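Local structure of putative NADH dehydrogenase/NAD(P)H nitroreductase (Parabacteroides distasonis, 3M5K) at residues Glu29-Leu34 against Gln79-Cys84; Ile53-Arg58 against Asp62-Gly67; Ala100-Leu105 against Asn145-Gly150. The protein binds flavin mononucleotide and probably acts as an FMN-dependent oxidoreductase of the nitroreductase family. One frame throughout, in Å; residues are numbered along the deposited sequence.

Contact 1. Residues Glu29-Leu34 against Gln79-Cys84; sequences EKIDKL and QAIVVC
In the alpha+beta fold of the nitroreductase family a helix lies against one face of an antiparallel sheet, and here the apolar side of helix 28-39 meets strand 79-86 through Leu-34, Ile-31 and Ile-81. The two segments run nearly parallel, 18° apart, with axes 10.8 Å from each other, a spacing that only side chains bridge, since no hydrogen bond joins them. Ile-81 carries the contact from the strand. Its CG1 branch is turned anti to the carbonyl carbon (chi1 -60°) and then extended, which sends CD1 outward to the helix, where it faces the gap between Ile-31 and Leu-34, three residues apart on the helix. The Leu-34 and Ile-81 side chains are set at a slant to each other and meet through their terminal CD1 methyls. Ile-31 is modelled in two conformers; in one of them CG2 faces the same Ile-81 methyl and CD1 the CG of Gln-79, so this part of the packing is less certain. The amide of Gln-79 is buried yet satisfied elsewhere: NE2 donates to Val-149 O on the neighbouring strand, and OE1 accepts from Val-26 N just ahead of the helix. Leu-105 of helix 94-111 lies against Leu-34, so the contact is part of a continuous hydrophobic core. Within it, the closest approach between the two segments is from Leu-34 CD1 to Ile-81 CD1, at 4.0 Å.

Contact 2. Residues Ile53-Arg58 against Asp62-Gly67; sequences IIVTDR and DTMAEG
Val-55, the last residue of its strand, is the first to meet helix 58-67: its CG1, anti to the backbone N, faces the end of Met-64, a selenomethionine, tip to tip, with CG1 4.0 Å from CE. The bend about the CG-SE bond of Met-64 (chi3 -68°) brings that methyl round to the valine. At the end of the turn, Asp-57 takes the N-cap position and its OD2 accepts from Ala-60 N. Arg-58 then begins the helix. Its carbonyl O receives Asp-62 N at 2.9 Å in a regular i to i+4 bond, and its side chain, bent at chi2 and chi3, reaches forward along the helix and crosses that of Asp-62 at about a right angle in a salt bridge. NE and NH2 both reach Asp-62 OD1, at 3.0 and 2.9 Å, side-on and from one face of the carboxylate. OD1 lies close to the guanidinium plane, whereas the nitrogens stand 40° or more out of the carboxylate plane; the two planes are 34° apart. NH1 is held separately by Thr-77 O, shortly before strand 79-86. Strand 50-55 pairs with that strand through Val-55 and Ala-80, helix 125-135 packs on Met-64 through Val-131, and a parallel strand of the second subunit continues the sheet beside Ile-53 and Ile-54.

Contact 3. Residues Ala100-Leu105 against Asn145-Gly150; sequences AASQNL and NVIPVG
Ser-102 and Asn-145 supply the polar part of this otherwise apolar, buried contact. Asn-145 ND2 donates to Ser-102 OG at 2.9 Å, nearly straight at 163° and with the hydroxyl oxygen in the amide plane. That plane is fixed from its other end too, because Asn-145 OD1 accepts from Val-83 N on the adjacent strand. Ser-102 OG in turn bonds to Cys-98 O one turn back in the helix, so the hydroxyl relays between helix backbone and amide. With chi1 at 54°, CG of Asn-145 sits between the backbone N and carbonyl carbon, which points the amide at the helix, within reach of Ser-102. Apolar packing follows one turn along. The Leu-105 and Ile-147 side chains lie alongside each other, pointing opposite ways, and Leu-105 CD2 rests against both the CG2 branch and the terminal CD1 of Ile-147, at 4.0 and 4.1 Å. Ile-147 CD1 also comes within 4.2 Å of Ser-102 OG. Helix and strand segments are almost parallel, 6° apart. Gln-103 and Asn-104 hydrogen-bond to Asn-104 and Gln-103 of the second subunit. The side chain of Asn-145 lies about 7 Å from a bound FMN. A long helix set between the central sheet and the partner subunit is characteristic of the dimeric nitroreductase fold.

How the contacts relate
From the N terminus, helix 28-39 opens contact 1, which closes only when the chain reaches strand 79-86. Contact 2 forms and closes within that span, a short turn from strand 50-55 into helix 58-67. Contact 3 follows in series, opened by helix 94-111 and closed when strand 141-150 returns to it; no pair of loops crosses. All three meet on one antiparallel sheet, where strand 79-86 lies between strands 50-55 and 141-150. Val-82 N probably bonds to Ile-53 O between contacts 1 and 2, and Ile-147 N to Ile-81 O between contacts 3 and 1. Contacts 2 and 3 do not touch each other, so contact 1 joins them.

Contact 1. Residues Glu29-Leu34 against Gln79-Cys84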
ATOM      1  N   GLU A  29     -19.924  -8.644  -8.424  1.00 35.52           N
ATOM      2  CA  GLU A  29     -20.123  -7.368  -7.744  1.00 35.65           C
ATOM      3  C   GLU A  29     -19.033  -7.166  -6.695  1.00 34.38           C
ATOM      4  O   GLU A  29     -18.523  -6.057  -6.537  1.00 33.33           O
ATOM      5  CB  GLU A  29     -21.496  -7.272  -7.066  1.00 34.26           C
ATOM      6  N   LYS A  30     -18.681  -8.242  -5.994  1.00 30.53           N
ATOM      7  CA  LYS A  30     -17.606  -8.185  -5.033  1.00 31.01           C
ATOM      8  C   LYS A  30     -16.220  -7.976  -5.712  1.00 29.77           C
ATOM      9  O   LYS A  30     -15.431  -7.181  -5.228  1.00 26.13           O
ATOM     10  CB  LYS A  30     -17.624  -9.407  -4.132  1.00 31.71           C
ATOM     11  CG  LYS A  30     -18.843  -9.482  -3.211  1.00 35.11           C
ATOM     12  CD  LYS A  30     -18.557 -10.361  -2.009  1.00 35.34           C
ATOM     13  CE  LYS A  30     -19.723 -10.475  -1.032  1.00 40.46           C
ATOM     14  NZ  LYS A  30     -19.203 -10.803   0.343  1.00 42.15           N
ATOM     15  N   ILE A  31     -15.954  -8.665  -6.825  0.50 27.96           N
ATOM     16  CA  ILE A  31     -14.727  -8.421  -7.588  0.50 27.79           C
ATOM     17  C   ILE A  31     -14.624  -6.950  -8.018  0.50 27.42           C
ATOM     18  O   ILE A  31     -13.548  -6.334  -7.925  0.50 25.48           O
ATOM     19  CB  ILE A  31     -14.603  -9.358  -8.833  0.50 26.49           C
ATOM     20  CG1 ILE A  31     -14.525 -10.825  -8.395  0.50 25.38           C
ATOM     21  CG2 ILE A  31     -13.377  -8.995  -9.672  0.50 25.83           C
ATOM     22  CD1 ILE A  31     -13.353 -11.164  -7.464  0.50 22.54           C
ATOM     23  N   ASP A  32     -15.733  -6.375  -8.475  1.00 27.77           N
ATOM     24  CA  ASP A  32     -15.711  -4.998  -8.939  1.00 28.31           C
ATOM     25  C   ASP A  32     -15.410  -4.014  -7.788  1.00 26.37           C
ATOM     26  O   ASP A  32     -14.712  -3.033  -8.001  1.00 23.51           O
ATOM     27  CB  ASP A  32     -16.998  -4.582  -9.660  1.00 30.98           C
ATOM     28  CG  ASP A  32     -16.845  -3.221 -10.376  1.00 33.40           C
ATOM     29  OD1 ASP A  32     -15.903  -3.078 -11.225  1.00 37.22           O
ATOM     30  OD2 ASP A  32     -17.627  -2.288 -10.043  1.00 39.31           O
ATOM     31  N   LYS A  33     -15.900  -4.306  -6.593  1.00 25.88           N
ATOM     32  CA  LYS A  33     -15.617  -3.464  -5.419  1.00 27.74           C
ATOM     33  C   LYS A  33     -14.150  -3.539  -5.015  1.00 25.04           C
ATOM     34  O   LYS A  33     -13.587  -2.557  -4.565  1.00 22.30           O
ATOM     35  CB  LYS A  33     -16.471  -3.877  -4.221  1.00 27.82           C
ATOM     36  CG  LYS A  33     -17.888  -3.327  -4.283  1.00 33.35           C
ATOM     37  CD  LYS A  33     -18.745  -3.940  -3.190  1.00 33.81           C
ATOM     38  CE  LYS A  33     -20.206  -3.570  -3.404  1.00 40.73           C
ATOM     39  NZ  LYS A  33     -21.007  -3.944  -2.219  1.00 42.29           N
ATOM     40  N   LEU A  34     -13.552  -4.717  -5.177  1.00 20.97           N
ATOM     41  CA  LEU A  34     -12.136  -4.919  -4.912  1.00 21.68           C
ATOM     42  C   LEU A  34     -11.292  -4.030  -5.815  1.00 21.58           C
ATOM     43  O   LEU A  34     -10.341  -3.384  -5.351  1.00 19.95           O
ATOM     44  CB  LEU A  34     -11.724  -6.405  -5.084  1.00 20.12           C
ATOM     45  CG  LEU A  34     -12.261  -7.451  -4.077  1.00 21.35           C
ATOM     46  CD1 LEU A  34     -11.737  -8.852  -4.516  1.00 21.05           C
ATOM     47  CD2 LEU A  34     -11.848  -7.153  -2.639  1.00 21.40           C
ATOM     48  N   GLN A  79     -10.571 -17.520  -9.146  1.00 25.36           N
ATOM     49  CA  GLN A  79     -10.299 -16.149  -9.555  1.00 24.13           C
ATOM     50  C   GLN A  79      -9.083 -15.544  -8.844  1.00 22.65           C
ATOM     51  O   GLN A  79      -8.815 -15.803  -7.657  1.00 22.49           O
ATOM     52  CB  GLN A  79     -11.529 -15.232  -9.358  1.00 26.66           C
ATOM     53  CG  GLN A  79     -12.034 -15.145  -7.908  1.00 28.64           C
ATOM     54  CD  GLN A  79     -12.906 -16.316  -7.520  1.00 31.36           C
ATOM     55  OE1 GLN A  79     -13.912 -16.562  -8.183  1.00 29.39           O
ATOM     56  NE2 GLN A  79     -12.548 -17.035  -6.454  1.00 31.01           N
ATOM     57  N   ALA A  80      -8.361 -14.737  -9.608  1.00 21.49           N
ATOM     58  CA  ALA A  80      -7.234 -13.964  -9.099  1.00 20.44           C
ATOM     59  C   ALA A  80      -7.219 -12.621  -9.805  1.00 19.80           C
ATOM     60  O   ALA A  80      -7.658 -12.495 -10.951  1.00 21.10           O
ATOM     61  CB  ALA A  80      -5.917 -14.706  -9.339  1.00 20.54           C
ATOM     62  N   ILE A  81      -6.657 -11.632  -9.122  1.00 18.91           N
ATOM     63  CA  ILE A  81      -6.451 -10.324  -9.696  1.00 17.16           C
ATOM     64  C   ILE A  81      -4.951 -10.010  -9.759  1.00 16.80           C
ATOM     65  O   ILE A  81      -4.231 -10.128  -8.760  1.00 19.24           O
ATOM     66  CB  ILE A  81      -7.172  -9.223  -8.885  1.00 17.24           C
ATOM     67  CG1 ILE A  81      -8.688  -9.511  -8.862  1.00 21.52           C
ATOM     68  CG2 ILE A  81      -6.877  -7.841  -9.487  1.00 13.60           C
ATOM     69  CD1 ILE A  81      -9.494  -8.655  -7.857  1.00 20.23           C
ATOM     70  N   VAL A  82      -4.504  -9.612 -10.937  1.00 17.19           N
ATOM     71  CA  VAL A  82      -3.102  -9.220 -11.174  1.00 16.86           C
ATOM     72  C   VAL A  82      -3.006  -7.701 -11.263  1.00 18.84           C
ATOM     73  O   VAL A  82      -3.614  -7.086 -12.153  1.00 17.42           O
ATOM     74  CB  VAL A  82      -2.550  -9.902 -12.460  1.00 19.25           C
ATOM     75  CG1 VAL A  82      -1.092  -9.494 -12.751  1.00 15.01           C
ATOM     76  CG2 VAL A  82      -2.677 -11.475 -12.300  1.00 18.93           C
ATOM     77  N   VAL A  83      -2.316  -7.095 -10.291  1.00 17.59           N
ATOM     78  CA  VAL A  83      -2.108  -5.662 -10.298  1.00 16.00           C
ATOM     79  C   VAL A  83      -0.831  -5.360 -11.070  1.00 14.96           C
ATOM     80  O   VAL A  83       0.220  -5.894 -10.751  1.00 15.86           O
ATOM     81  CB  VAL A  83      -2.072  -5.054  -8.854  1.00 18.13           C
ATOM     82  CG1 VAL A  83      -1.915  -3.500  -8.941  1.00 18.32           C
ATOM     83  CG2 VAL A  83      -3.321  -5.512  -8.034  1.00 16.63           C
ATOM     84  N   CYS A  84      -0.952  -4.480 -12.075  1.00 15.38           N
ATOM     85  CA  CYS A  84       0.135  -4.093 -12.955  1.00 17.01           C
ATOM     86  C   CYS A  84       0.368  -2.583 -12.933  1.00 16.38           C
ATOM     87  O   CYS A  84      -0.551  -1.817 -12.633  1.00 18.07           O
ATOM     88  CB  CYS A  84      -0.173  -4.499 -14.398  1.00 17.64           C
ATOM     89  SG  CYS A  84      -0.527  -6.262 -14.649  1.00 18.57           S
TER

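Contact 2. Residues Ile53-Arg58 against Asp62-Gly67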
ATOM      1  N   ILE A  53      -5.897  -7.001 -13.930  1.00 19.47           N
ATOM      2  CA  ILE A  53      -6.322  -8.145 -14.749  1.00 19.36           C
ATOM      3  C   ILE A  53      -7.113  -9.130 -13.868  1.00 17.69           C
ATOM      4  O   ILE A  53      -6.581  -9.690 -12.895  1.00 17.35           O
ATOM      5  CB  ILE A  53      -5.133  -8.894 -15.417  1.00 19.33           C
ATOM      6  CG1 ILE A  53      -3.972  -7.964 -15.825  1.00 20.97           C
ATOM      7  CG2 ILE A  53      -5.648  -9.830 -16.593  1.00 17.57           C
ATOM      8  CD1 ILE A  53      -4.245  -6.888 -16.859  1.00 20.65           C
ATOM      9  N   ILE A  54      -8.386  -9.335 -14.206  1.00 19.32           N
ATOM     10  CA  ILE A  54      -9.217 -10.314 -13.522  1.00 21.77           C
ATOM     11  C   ILE A  54      -9.041 -11.653 -14.305  1.00 22.26           C
ATOM     12  O   ILE A  54      -9.367 -11.735 -15.493  1.00 21.40           O
ATOM     13  CB  ILE A  54     -10.719  -9.920 -13.510  1.00 21.50           C
ATOM     14  CG1 ILE A  54     -10.964  -8.538 -12.855  1.00 24.30           C
ATOM     15  CG2 ILE A  54     -11.537 -11.032 -12.832  1.00 21.63           C
ATOM     16  CD1 ILE A  54     -12.330  -7.927 -13.151  1.00 25.72           C
ATOM     17  N   VAL A  55      -8.509 -12.668 -13.640  1.00 21.63           N
ATOM     18  CA  VAL A  55      -8.164 -13.918 -14.314  1.00 20.91           C
ATOM     19  C   VAL A  55      -9.095 -14.991 -13.763  1.00 22.23           C
ATOM     20  O   VAL A  55      -9.036 -15.341 -12.585  1.00 19.16           O
ATOM     21  CB  VAL A  55      -6.686 -14.333 -14.121  1.00 22.16           C
ATOM     22  CG1 VAL A  55      -6.361 -15.607 -14.991  1.00 20.08           C
ATOM     23  CG2 VAL A  55      -5.732 -13.200 -14.465  1.00 17.71           C
ATOM     24  N   THR A  56      -9.974 -15.471 -14.639  1.00 21.69           N
ATOM     25  CA  THR A  56     -10.850 -16.600 -14.335  1.00 22.96           C
ATOM     26  C   THR A  56     -10.556 -17.838 -15.220  1.00 23.92           C
ATOM     27  O   THR A  56     -11.034 -18.899 -14.923  1.00 26.41           O
ATOM     28  CB  THR A  56     -12.333 -16.190 -14.474  1.00 23.78           C
ATOM     29  OG1 THR A  56     -12.544 -15.604 -15.777  1.00 24.46           O
ATOM     30  CG2 THR A  56     -12.766 -15.206 -13.335  1.00 23.48           C
ATOM     31  N   ASP A  57      -9.754 -17.704 -16.280  1.00 24.79           N
ATOM     32  CA  ASP A  57      -9.455 -18.808 -17.179  1.00 22.68           C
ATOM     33  C   ASP A  57      -8.651 -19.910 -16.451  1.00 25.93           C
ATOM     34  O   ASP A  57      -7.530 -19.687 -15.980  1.00 21.75           O
ATOM     35  CB  ASP A  57      -8.662 -18.311 -18.389  1.00 24.85           C
ATOM     36  CG  ASP A  57      -8.343 -19.434 -19.397  1.00 27.20           C
ATOM     37  OD1 ASP A  57      -9.304 -19.917 -19.995  1.00 28.84           O
ATOM     38  OD2 ASP A  57      -7.166 -19.781 -19.607  1.00 31.24           O
ATOM     39  N   ARG A  58      -9.242 -21.097 -16.374  1.00 26.44           N
ATOM     40  CA  ARG A  58      -8.644 -22.246 -15.680  1.00 23.77           C
ATOM     41  C   ARG A  58      -7.247 -22.596 -16.160  1.00 23.23           C
ATOM     42  O   ARG A  58      -6.331 -22.800 -15.361  1.00 23.20           O
ATOM     43  CB  ARG A  58      -9.588 -23.451 -15.848  1.00 26.42           C
ATOM     44  CG  ARG A  58      -9.186 -24.708 -15.085  1.00 27.19           C
ATOM     45  CD  ARG A  58      -9.431 -24.523 -13.632  1.00 26.32           C
ATOM     46  NE  ARG A  58      -8.268 -23.998 -12.927  1.00 26.02           N
ATOM     47  CZ  ARG A  58      -8.333 -23.192 -11.867  1.00 23.55           C
ATOM     48  NH1 ARG A  58      -9.495 -22.744 -11.407  1.00 26.94           N
ATOM     49  NH2 ARG A  58      -7.230 -22.829 -11.264  1.00 25.73           N
ATOM     50  N   ASP A  62      -3.934 -22.298 -13.811  1.00 23.71           N
ATOM     51  CA  ASP A  62      -3.129 -23.507 -13.587  1.00 23.77           C
ATOM     52  C   ASP A  62      -1.692 -23.395 -14.123  1.00 23.50           C
ATOM     53  O   ASP A  62      -0.794 -23.873 -13.487  1.00 23.04           O
ATOM     54  CB  ASP A  62      -3.804 -24.712 -14.241  1.00 25.34           C
ATOM     55  CG  ASP A  62      -5.086 -25.135 -13.550  1.00 26.21           C
ATOM     56  OD1 ASP A  62      -5.371 -24.704 -12.430  1.00 28.96           O
ATOM     57  OD2 ASP A  62      -5.827 -25.932 -14.182  1.00 30.23           O
ATOM     58  N   THR A  63      -1.498 -22.760 -15.287  1.00 22.99           N
ATOM     59  CA  THR A  63      -0.184 -22.612 -15.883  1.00 24.16           C
ATOM     60  C   THR A  63       0.676 -21.684 -15.004  1.00 24.61           C
ATOM     61  O   THR A  63       1.832 -21.977 -14.717  1.00 23.85           O
ATOM     62  CB  THR A  63      -0.260 -22.123 -17.344  1.00 26.89           C
ATOM     63  OG1 THR A  63      -1.003 -23.064 -18.123  1.00 25.02           O
ATOM     64  CG2 THR A  63       1.169 -21.900 -17.953  1.00 23.76           C
HETATM   65  N   MSE A  64       0.092 -20.577 -14.549  1.00 22.22           N
HETATM   66  CA  MSE A  64       0.785 -19.714 -13.590  1.00 23.07           C
HETATM   67  C   MSE A  64       1.137 -20.418 -12.278  1.00 22.77           C
HETATM   68  O   MSE A  64       2.280 -20.344 -11.836  1.00 22.91           O
HETATM   69  CB  MSE A  64      -0.021 -18.430 -13.369  1.00 21.28           C
HETATM   70  CG  MSE A  64       0.013 -17.538 -14.625  1.00 22.89           C
HETATM   71 SE   MSE A  64      -0.795 -15.755 -14.174  0.75 25.17          SE
HETATM   72  CE  MSE A  64      -2.556 -16.379 -13.934  1.00 19.55           C
ATOM     73  N   ALA A  65       0.180 -21.141 -11.681  1.00 20.85           N
ATOM     74  CA  ALA A  65       0.452 -21.985 -10.512  1.00 20.76           C
ATOM     75  C   ALA A  65       1.692 -22.885 -10.711  1.00 21.89           C
ATOM     76  O   ALA A  65       2.570 -22.934  -9.849  1.00 23.69           O
ATOM     77  CB  ALA A  65      -0.777 -22.828 -10.182  1.00 21.35           C
ATOM     78  N   GLU A  66       1.773 -23.528 -11.869  0.50 23.51           N
ATOM     79  CA  GLU A  66       2.825 -24.504 -12.147  0.50 26.78           C
ATOM     80  C   GLU A  66       4.191 -23.857 -12.469  0.50 27.03           C
ATOM     81  O   GLU A  66       5.231 -24.545 -12.510  0.50 27.30           O
ATOM     82  CB  GLU A  66       2.343 -25.433 -13.262  0.50 27.52           C
ATOM     83  CG  GLU A  66       1.171 -26.303 -12.791  0.50 30.55           C
ATOM     84  CD  GLU A  66       0.401 -27.034 -13.895  0.50 31.08           C
ATOM     85  OE1 GLU A  66      -0.017 -26.415 -14.908  0.50 38.92           O
ATOM     86  OE2 GLU A  66       0.181 -28.238 -13.712  0.50 31.62           O
ATOM     87  N   GLY A  67       4.182 -22.540 -12.699  1.00 25.67           N
ATOM     88  CA  GLY A  67       5.405 -21.766 -12.899  1.00 25.29           C
ATOM     89  C   GLY A  67       5.802 -20.808 -11.799  1.00 25.95           C
ATOM     90  O   GLY A  67       6.818 -20.146 -11.925  1.00 23.82           O
TER

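Contact 3. Residues Ala100-Leu105 against Asn145-Gly150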
ATOM      1  N   ALA A 100       0.209   0.577  -2.961  1.00 15.54           N
ATOM      2  CA  ALA A 100      -0.912   1.199  -2.229  1.00 16.28           C
ATOM      3  C   ALA A 100      -2.275   0.682  -2.741  1.00 16.15           C
ATOM      4  O   ALA A 100      -3.165   0.376  -1.969  1.00 17.52           O
ATOM      5  CB  ALA A 100      -0.840   2.718  -2.315  1.00 15.97           C
ATOM      6  N   ALA A 101      -2.432   0.577  -4.055  1.00 16.00           N
ATOM      7  CA  ALA A 101      -3.634  -0.005  -4.645  1.00 17.17           C
ATOM      8  C   ALA A 101      -3.865  -1.432  -4.157  1.00 17.95           C
ATOM      9  O   ALA A 101      -5.004  -1.816  -3.793  1.00 17.06           O
ATOM     10  CB  ALA A 101      -3.513   0.033  -6.193  1.00 14.13           C
ATOM     11  N   SER A 102      -2.786  -2.224  -4.184  1.00 17.76           N
ATOM     12  CA  SER A 102      -2.822  -3.607  -3.710  1.00 18.48           C
ATOM     13  C   SER A 102      -3.325  -3.697  -2.277  1.00 17.55           C
ATOM     14  O   SER A 102      -4.177  -4.537  -1.963  1.00 16.87           O
ATOM     15  CB  SER A 102      -1.458  -4.281  -3.911  1.00 17.11           C
ATOM     16  OG  SER A 102      -1.197  -4.424  -5.301  1.00 16.41           O
ATOM     17  N   GLN A 103      -2.779  -2.853  -1.389  1.00 19.07           N
ATOM     18  CA  GLN A 103      -3.194  -2.834   0.001  1.00 20.29           C
ATOM     19  C   GLN A 103      -4.668  -2.464   0.184  1.00 17.37           C
ATOM     20  O   GLN A 103      -5.360  -3.117   0.971  1.00 17.62           O
ATOM     21  CB  GLN A 103      -2.254  -1.922   0.849  1.00 20.17           C
ATOM     22  CG  GLN A 103      -2.494  -1.971   2.389  1.00 19.28           C
ATOM     23  CD  GLN A 103      -2.396  -3.362   2.950  1.00 21.69           C
ATOM     24  OE1 GLN A 103      -1.809  -4.257   2.321  1.00 22.87           O
ATOM     25  NE2 GLN A 103      -2.950  -3.565   4.140  1.00 19.67           N
ATOM     26  N   ASN A 104      -5.161  -1.466  -0.565  1.00 18.16           N
ATOM     27  CA  ASN A 104      -6.613  -1.186  -0.577  1.00 17.22           C
ATOM     28  C   ASN A 104      -7.447  -2.431  -0.940  1.00 18.58           C
ATOM     29  O   ASN A 104      -8.504  -2.697  -0.336  1.00 19.61           O
ATOM     30  CB  ASN A 104      -6.985  -0.081  -1.556  1.00 18.14           C
ATOM     31  CG  ASN A 104      -6.796   1.328  -1.009  1.00 17.65           C
ATOM     32  OD1 ASN A 104      -6.398   1.523   0.142  1.00 20.30           O
ATOM     33  ND2 ASN A 104      -7.029   2.323  -1.885  1.00 17.84           N
ATOM     34  N   LEU A 105      -6.955  -3.181  -1.931  1.00 18.42           N
ATOM     35  CA  LEU A 105      -7.675  -4.354  -2.459  1.00 18.58           C
ATOM     36  C   LEU A 105      -7.736  -5.427  -1.373  1.00 17.96           C
ATOM     37  O   LEU A 105      -8.805  -6.005  -1.106  1.00 20.31           O
ATOM     38  CB  LEU A 105      -7.032  -4.865  -3.747  1.00 19.03           C
ATOM     39  CG  LEU A 105      -7.756  -5.968  -4.510  1.00 18.55           C
ATOM     40  CD1 LEU A 105      -7.418  -5.791  -5.992  1.00 19.57           C
ATOM     41  CD2 LEU A 105      -7.431  -7.389  -3.990  1.00 19.80           C
ATOM     42  N   ASN A 145       2.104  -8.197  -8.896  1.00 16.36           N
ATOM     43  CA  ASN A 145       1.688  -9.336  -8.056  1.00 17.76           C
ATOM     44  C   ASN A 145       0.582 -10.149  -8.704  1.00 16.88           C
ATOM     45  O   ASN A 145      -0.007  -9.724  -9.680  1.00 17.73           O
ATOM     46  CB  ASN A 145       1.278  -8.850  -6.645  1.00 17.29           C
ATOM     47  CG  ASN A 145       0.220  -7.753  -6.668  1.00 19.01           C
ATOM     48  OD1 ASN A 145      -0.649  -7.720  -7.545  1.00 17.78           O
ATOM     49  ND2 ASN A 145       0.308  -6.821  -5.712  1.00 17.95           N
ATOM     50  N   VAL A 146       0.323 -11.336  -8.153  1.00 18.57           N
ATOM     51  CA  VAL A 146      -0.917 -12.046  -8.387  1.00 19.13           C
ATOM     52  C   VAL A 146      -1.621 -12.181  -7.058  1.00 18.73           C
ATOM     53  O   VAL A 146      -1.028 -12.625  -6.059  1.00 19.98           O
ATOM     54  CB  VAL A 146      -0.704 -13.474  -9.045  1.00 20.05           C
ATOM     55  CG1 VAL A 146      -2.095 -14.120  -9.346  1.00 16.06           C
ATOM     56  CG2 VAL A 146       0.215 -13.381 -10.294  1.00 18.63           C
ATOM     57  N   ILE A 147      -2.888 -11.819  -7.031  1.00 18.11           N
ATOM     58  CA  ILE A 147      -3.675 -11.860  -5.787  1.00 16.72           C
ATOM     59  C   ILE A 147      -4.846 -12.839  -5.976  1.00 17.34           C
ATOM     60  O   ILE A 147      -5.889 -12.474  -6.494  1.00 17.66           O
ATOM     61  CB  ILE A 147      -4.218 -10.441  -5.352  1.00 18.79           C
ATOM     62  CG1 ILE A 147      -3.048  -9.418  -5.271  1.00 17.32           C
ATOM     63  CG2 ILE A 147      -4.995 -10.536  -4.035  1.00 17.66           C
ATOM     64  CD1 ILE A 147      -3.452  -7.998  -4.894  1.00 15.77           C
ATOM     65  N   PRO A 148      -4.642 -14.095  -5.553  1.00 20.57           N
ATOM     66  CA  PRO A 148      -5.788 -14.998  -5.527  1.00 21.58           C
ATOM     67  C   PRO A 148      -6.794 -14.490  -4.502  1.00 19.68           C
ATOM     68  O   PRO A 148      -6.413 -13.922  -3.467  1.00 21.54           O
ATOM     69  CB  PRO A 148      -5.204 -16.343  -5.106  1.00 22.30           C
ATOM     70  CG  PRO A 148      -3.715 -16.183  -5.094  1.00 25.38           C
ATOM     71  CD  PRO A 148      -3.405 -14.718  -5.067  1.00 20.23           C
ATOM     72  N   VAL A 149      -8.061 -14.673  -4.807  0.50 21.32           N
ATOM     73  CA  VAL A 149      -9.120 -14.332  -3.879  0.50 22.16           C
ATOM     74  C   VAL A 149     -10.089 -15.508  -3.806  0.50 24.47           C
ATOM     75  O   VAL A 149     -10.150 -16.357  -4.706  0.50 23.15           O
ATOM     76  CB  VAL A 149      -9.880 -13.033  -4.259  0.50 22.87           C
ATOM     77  CG1 VAL A 149      -9.000 -11.800  -4.081  0.50 21.65           C
ATOM     78  CG2 VAL A 149     -10.403 -13.107  -5.686  0.50 23.85           C
ATOM     79  N   GLY A 150     -10.793 -15.569  -2.689  1.00 25.14           N
ATOM     80  CA  GLY A 150     -11.850 -16.559  -2.467  1.00 26.16           C
ATOM     81  C   GLY A 150     -12.448 -16.449  -1.073  1.00 28.12           C
ATOM     82  O   GLY A 150     -11.964 -15.694  -0.233  1.00 28.00           O
TER